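PDB 5YHY: zinc transport transcriptional regulator from Lactococcus lactis subsp. lactis, which binds zinc ions and probably regulates transcription of zinc-transport genes in response to them, as a DNA-binding winged helix-turn-helix protein of the MarR family. Local coordinates for residues Asn54-Ile57 with Ala58-Leu61; Lys106-Ala109 with Thr110-Lys114. The protein carries 1 engineered substitution. One frame throughout, in Å; residues are numbered along the deposited sequence.

Contact 1. Residues Asn54-Ile57 with Ala58-Leu61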
loop_
_atom_site.group_PDB
_atom_site.type_symbol
_atom_site.label_atom_id
_atom_site.label_comp_id
_atom_site.label_asym_id
_atom_site.label_seq_id
_atom_site.Cartn_x
_atom_site.Cartn_y
_atom_site.Cartn_z
ATOM N N ASN A 54 19.812 -25.053 -5.136
ATOM C CA ASN A 54 19.201 -23.983 -5.922
ATOM C C ASN A 54 17.825 -24.413 -6.414
ATOM O O ASN A 54 16.875 -23.627 -6.388
ATOM C CB ASN A 54 20.059 -23.621 -7.137
ATOM C CG ASN A 54 21.316 -22.877 -6.766
ATOM O OD1 ASN A 54 22.069 -23.306 -5.897
ATOM N ND2 ASN A 54 21.555 -21.752 -7.430
ATOM N N ALA A 55 17.730 -25.658 -6.877
ATOM C CA ALA A 55 16.468 -26.175 -7.414
ATOM C C ALA A 55 15.374 -26.201 -6.360
ATOM O O ALA A 55 14.243 -25.796 -6.625
ATOM C CB ALA A 55 16.664 -27.569 -8.004
ATOM N N LYS A 56 15.722 -26.659 -5.161
ATOM C CA LYS A 56 14.771 -26.740 -4.064
ATOM C C LYS A 56 14.285 -25.349 -3.655
ATOM O O LYS A 56 13.103 -25.149 -3.357
ATOM C CB LYS A 56 15.404 -27.468 -2.876
ATOM C CG LYS A 56 14.552 -27.504 -1.622
ATOM C CD LYS A 56 13.257 -28.269 -1.845
ATOM C CE LYS A 56 13.515 -29.692 -2.302
ATOM N NZ LYS A 56 12.254 -30.490 -2.315
ATOM N N ILE A 57 15.196 -24.379 -3.659
ATOM C CA ILE A 57 14.816 -23.014 -3.330
ATOM C C ILE A 57 13.804 -22.457 -4.337
ATOM O O ILE A 57 12.803 -21.846 -3.955
ATOM C CB ILE A 57 16.040 -22.087 -3.235
ATOM C CG1 ILE A 57 16.951 -22.532 -2.086
ATOM C CG2 ILE A 57 15.592 -20.653 -3.012
ATOM C CD1 ILE A 57 18.320 -21.836 -2.085
ATOM N N ALA A 58 14.073 -22.663 -5.627
ATOM C CA ALA A 58 13.172 -22.199 -6.678
ATOM C C ALA A 58 11.808 -22.860 -6.545
ATOM O O ALA A 58 10.775 -22.214 -6.724
ATOM C CB ALA A 58 13.763 -22.482 -8.071
ATOM N N GLU A 59 11.820 -24.150 -6.230
ATOM C CA GLU A 59 10.586 -24.909 -6.080
ATOM C C GLU A 59 9.764 -24.357 -4.916
ATOM O O GLU A 59 8.564 -24.091 -5.051
ATOM C CB GLU A 59 10.921 -26.381 -5.832
ATOM C CG GLU A 59 9.716 -27.271 -5.558
ATOM C CD GLU A 59 10.118 -28.612 -4.973
ATOM O OE1 GLU A 59 10.690 -28.626 -3.864
ATOM O OE2 GLU A 59 9.875 -29.652 -5.620
ATOM N N LYS A 60 10.413 -24.196 -3.769
ATOM C CA LYS A 60 9.719 -23.827 -2.537
ATOM C C LYS A 60 9.183 -22.406 -2.570
ATOM O O LYS A 60 8.084 -22.133 -2.083
ATOM C CB LYS A 60 10.660 -23.974 -1.337
ATOM C CG LYS A 60 10.897 -25.404 -0.887
ATOM C CD LYS A 60 9.777 -25.874 0.029
ATOM C CE LYS A 60 10.226 -27.044 0.895
ATOM N NZ LYS A 60 9.136 -27.506 1.809
ATOM N N LEU A 61 9.968 -21.489 -3.124
ATOM C CA LEU A 61 9.587 -20.086 -3.125
ATOM C C LEU A 61 8.796 -19.714 -4.375
ATOM O O LEU A 61 8.328 -18.581 -4.504
ATOM C CB LEU A 61 10.821 -19.181 -2.992
ATOM C CG LEU A 61 11.644 -19.348 -1.713
ATOM C CD1 LEU A 61 12.738 -18.294 -1.674
ATOM C CD2 LEU A 61 10.770 -19.260 -0.469
#

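Contact 2. Residues Lys106-Ala109 with Thr110-Lys114. With ZN (zinc ion), chain B.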
loop_
_atom_site.group_PDB
_atom_site.type_symbol
_atom_site.label_atom_id
_atom_site.label_comp_id
_atom_site.label_asym_id
_atom_site.label_seq_id
_atom_site.Cartn_x
_atom_site.Cartn_y
_atom_site.Cartn_z
ATOM N N LYS A 106 15.425 -15.906 12.060
ATOM C CA LYS A 106 14.500 -16.058 13.173
ATOM C C LYS A 106 13.624 -14.822 13.291
ATOM O O LYS A 106 12.414 -14.940 13.503
ATOM C CB LYS A 106 15.253 -16.299 14.487
ATOM C CG LYS A 106 14.337 -16.508 15.683
ATOM C CD LYS A 106 15.129 -16.510 16.987
ATOM C CE LYS A 106 14.209 -16.411 18.198
ATOM N NZ LYS A 106 14.982 -16.170 19.449
ATOM N N GLU A 107 14.228 -13.644 13.141
ATOM C CA GLU A 107 13.484 -12.391 13.245
ATOM C C GLU A 107 12.442 -12.289 12.148
ATOM O O GLU A 107 11.297 -11.922 12.404
ATOM C CB GLU A 107 14.400 -11.172 13.173
ATOM C CG GLU A 107 13.641 -9.852 13.245
ATOM C CD GLU A 107 14.540 -8.628 13.157
ATOM O OE1 GLU A 107 15.752 -8.746 13.435
ATOM O OE2 GLU A 107 14.026 -7.541 12.809
ATOM N N HIS A 108 12.837 -12.597 10.917
ATOM C CA HIS A 108 11.875 -12.485 9.830
ATOM C C HIS A 108 10.730 -13.478 9.979
ATOM O O HIS A 108 9.576 -13.144 9.694
ATOM C CB HIS A 108 12.537 -12.650 8.464
ATOM C CG HIS A 108 11.723 -12.081 7.347
ATOM N ND1 HIS A 108 11.610 -10.727 7.131
ATOM C CD2 HIS A 108 10.958 -12.682 6.403
ATOM C CE1 HIS A 108 10.831 -10.512 6.084
ATOM N NE2 HIS A 108 10.408 -11.681 5.640
ATOM N N ALA A 109 11.045 -14.697 10.406
ATOM C CA ALA A 109 10.022 -15.699 10.632
ATOM C C ALA A 109 9.049 -15.182 11.687
ATOM O O ALA A 109 7.835 -15.319 11.549
ATOM C CB ALA A 109 10.643 -17.010 11.072
ATOM N N THR A 110 9.588 -14.572 12.733
ATOM C CA THR A 110 8.733 -14.032 13.785
ATOM C C THR A 110 7.781 -12.962 13.247
ATOM O O THR A 110 6.596 -12.931 13.617
ATOM C CB THR A 110 9.558 -13.470 14.946
ATOM O OG1 THR A 110 10.307 -14.534 15.542
ATOM C CG2 THR A 110 8.650 -12.867 15.997
ATOM N N HIS A 111 8.285 -12.089 12.381
ATOM C CA HIS A 111 7.442 -11.048 11.803
ATOM C C HIS A 111 6.277 -11.645 11.020
ATOM O O HIS A 111 5.138 -11.198 11.154
ATOM C CB HIS A 111 8.242 -10.115 10.899
ATOM C CG HIS A 111 9.274 -9.313 11.623
ATOM N ND1 HIS A 111 9.096 -8.868 12.914
ATOM C CD2 HIS A 111 10.496 -8.874 11.237
ATOM C CE1 HIS A 111 10.170 -8.198 13.297
ATOM N NE2 HIS A 111 11.032 -8.184 12.297
ATOM N N HIS A 112 6.559 -12.640 10.184
ATOM C CA HIS A 112 5.482 -13.322 9.469
ATOM C C HIS A 112 4.488 -13.990 10.402
ATOM O O HIS A 112 3.277 -13.919 10.188
ATOM C CB HIS A 112 6.042 -14.340 8.478
ATOM C CG HIS A 112 6.443 -13.725 7.181
ATOM N ND1 HIS A 112 5.527 -13.390 6.204
ATOM C CD2 HIS A 112 7.651 -13.346 6.710
ATOM C CE1 HIS A 112 6.158 -12.847 5.181
ATOM N NE2 HIS A 112 7.448 -12.807 5.463
ATOM N N GLU A 113 5.004 -14.639 11.440
ATOM C CA GLU A 113 4.161 -15.328 12.404
ATOM C C GLU A 113 3.217 -14.352 13.102
ATOM O O GLU A 113 2.024 -14.625 13.228
ATOM C CB GLU A 113 5.027 -16.055 13.428
ATOM C CG GLU A 113 4.252 -16.892 14.424
ATOM C CD GLU A 113 5.170 -17.542 15.447
ATOM O OE1 GLU A 113 5.805 -16.801 16.236
ATOM O OE2 GLU A 113 5.266 -18.790 15.450
ATOM N N LYS A 114 3.766 -13.217 13.534
ATOM C CA LYS A 114 3.004 -12.174 14.232
ATOM C C LYS A 114 1.931 -11.599 13.326
ATOM O O LYS A 114 0.795 -11.347 13.744
ATOM C CB LYS A 114 3.937 -11.037 14.663
ATOM C CG LYS A 114 3.255 -9.993 15.535
ATOM C CD LYS A 114 2.629 -10.697 16.730
ATOM C CE LYS A 114 2.465 -9.774 17.904
ATOM N NZ LYS A 114 1.884 -10.525 19.034
HETATM ZN ZN ZN B . 8.895 -11.936 4.308
#

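Contact 1. Residues Asn54-Ile57 with Ala58-Leu61
K56 and E59, three residues apart on one helical face, join in a salt bridge: K56 NZ lies 2.9 Å from E59 OE1 and meets the lone pair that faces the other carboxylate oxygen. Because K56 sets CG opposite its backbone N (chi1 175°) and then bends at chi2 and chi3, the long lysine curls toward the glutamate along the exposed face; K56 CD also lies 3.3 Å from E59 OE1. E59, extended beyond CG, runs alongside and presents OE1 to the ammonium. Long, flexible charged residues suit this face.

K60, one turn after K56, adds an aliphatic touch, its CG packing 3.8 Å from K56 CD. The two ammonium groups end 6.0 Å apart, NZ to NZ, and the nearby E59 carboxylate probably eases their like charges.

The apolar contact lies on the inward side, where I57 CG2 meets L61 CD1 at 3.9 Å. I57 is buried and L61 partly so; branched apolar side chains suit the side turned to the neighbouring helices. I57 also packs on V68 and L72 of helix 65-77 and on I43 and L46 of helix 38-49, and L61 on I43. A58, whose small methyl fits close to a neighbouring helix, touches V68.

Main-chain bonds tie the two halves together. The N-H groups of A58, E59, K60 and L61 are given in turn to the carbonyls of N54, A55, K56 and I57, the i to i+4 ladder of an alpha helix. At the N-terminal end of the helix, N54 OD1 accepts a hydrogen bond from W95 NE1, linking the helix to strand 93-97. This short amphipathic helix, followed by helix 65-77, is the first helix of the helix-turn-helix in the winged MarR-type DNA-binding fold.

Contact 2. Residues Lys106-Ala109 with Thr110-Lys114
H111 folds back along its helix onto E107, one turn earlier. Its CB lies 3.5 Å from H108 O. With CG beside the backbone N (chi1 -65°), the ring swings back toward the preceding turn. E107 O lies over one ring face, 3.3 Å from the plane and offset toward the rim. Farther out, H111 CE1 lies 3.8 Å from E107 CG, and NE2 is closer still, 3.2 Å from that methylene. At the tip, H111 NE2 donates to E107 OE2 at 3.1 Å, using the carboxylate lone pair away from the other oxygen; OE2 sits 16° out of the ring plane. The carboxylate stands almost perpendicular to the imidazole. A leucine in place of H111 would probably leave E107 OE2 without this donor and its carboxylate freer to turn.

H108 and H112 both direct NE2 to the zinc ion, each at 2.0 Å. Their rings are oblique, planes at 68°, with H108 CD2 at the edge of H112; E24 and H42 complete the site. Histidine suits these places by offering a nitrogen lone pair. The i, i+4 spacing thus serves two chemistries: paired zinc ligands, and a His-carboxylate bond between residues that bind zinc in another structure.

In the fold
Contact 1 closes before contact 2 opens along the chain, and both join residues about one turn apart within a single helix, 54-61 and 102-123 respectively. Their centres lie 20 Å apart and their nearest atoms about 9 Å, so they do not touch directly. Helix 38-49 connects them: I43 receives side chains from 54-61, M45 receives H108, A109 and H112, and H42 brings a zinc ligand. The side chain of L61 lies about 4 Å from that of H42 and about 9 Å from the zinc ion. Contact 2 therefore supplies ligands, whereas contact 1 approaches the site through L61, beside the ligand H42; such closeness could help link metal binding to the helix-turn-helix.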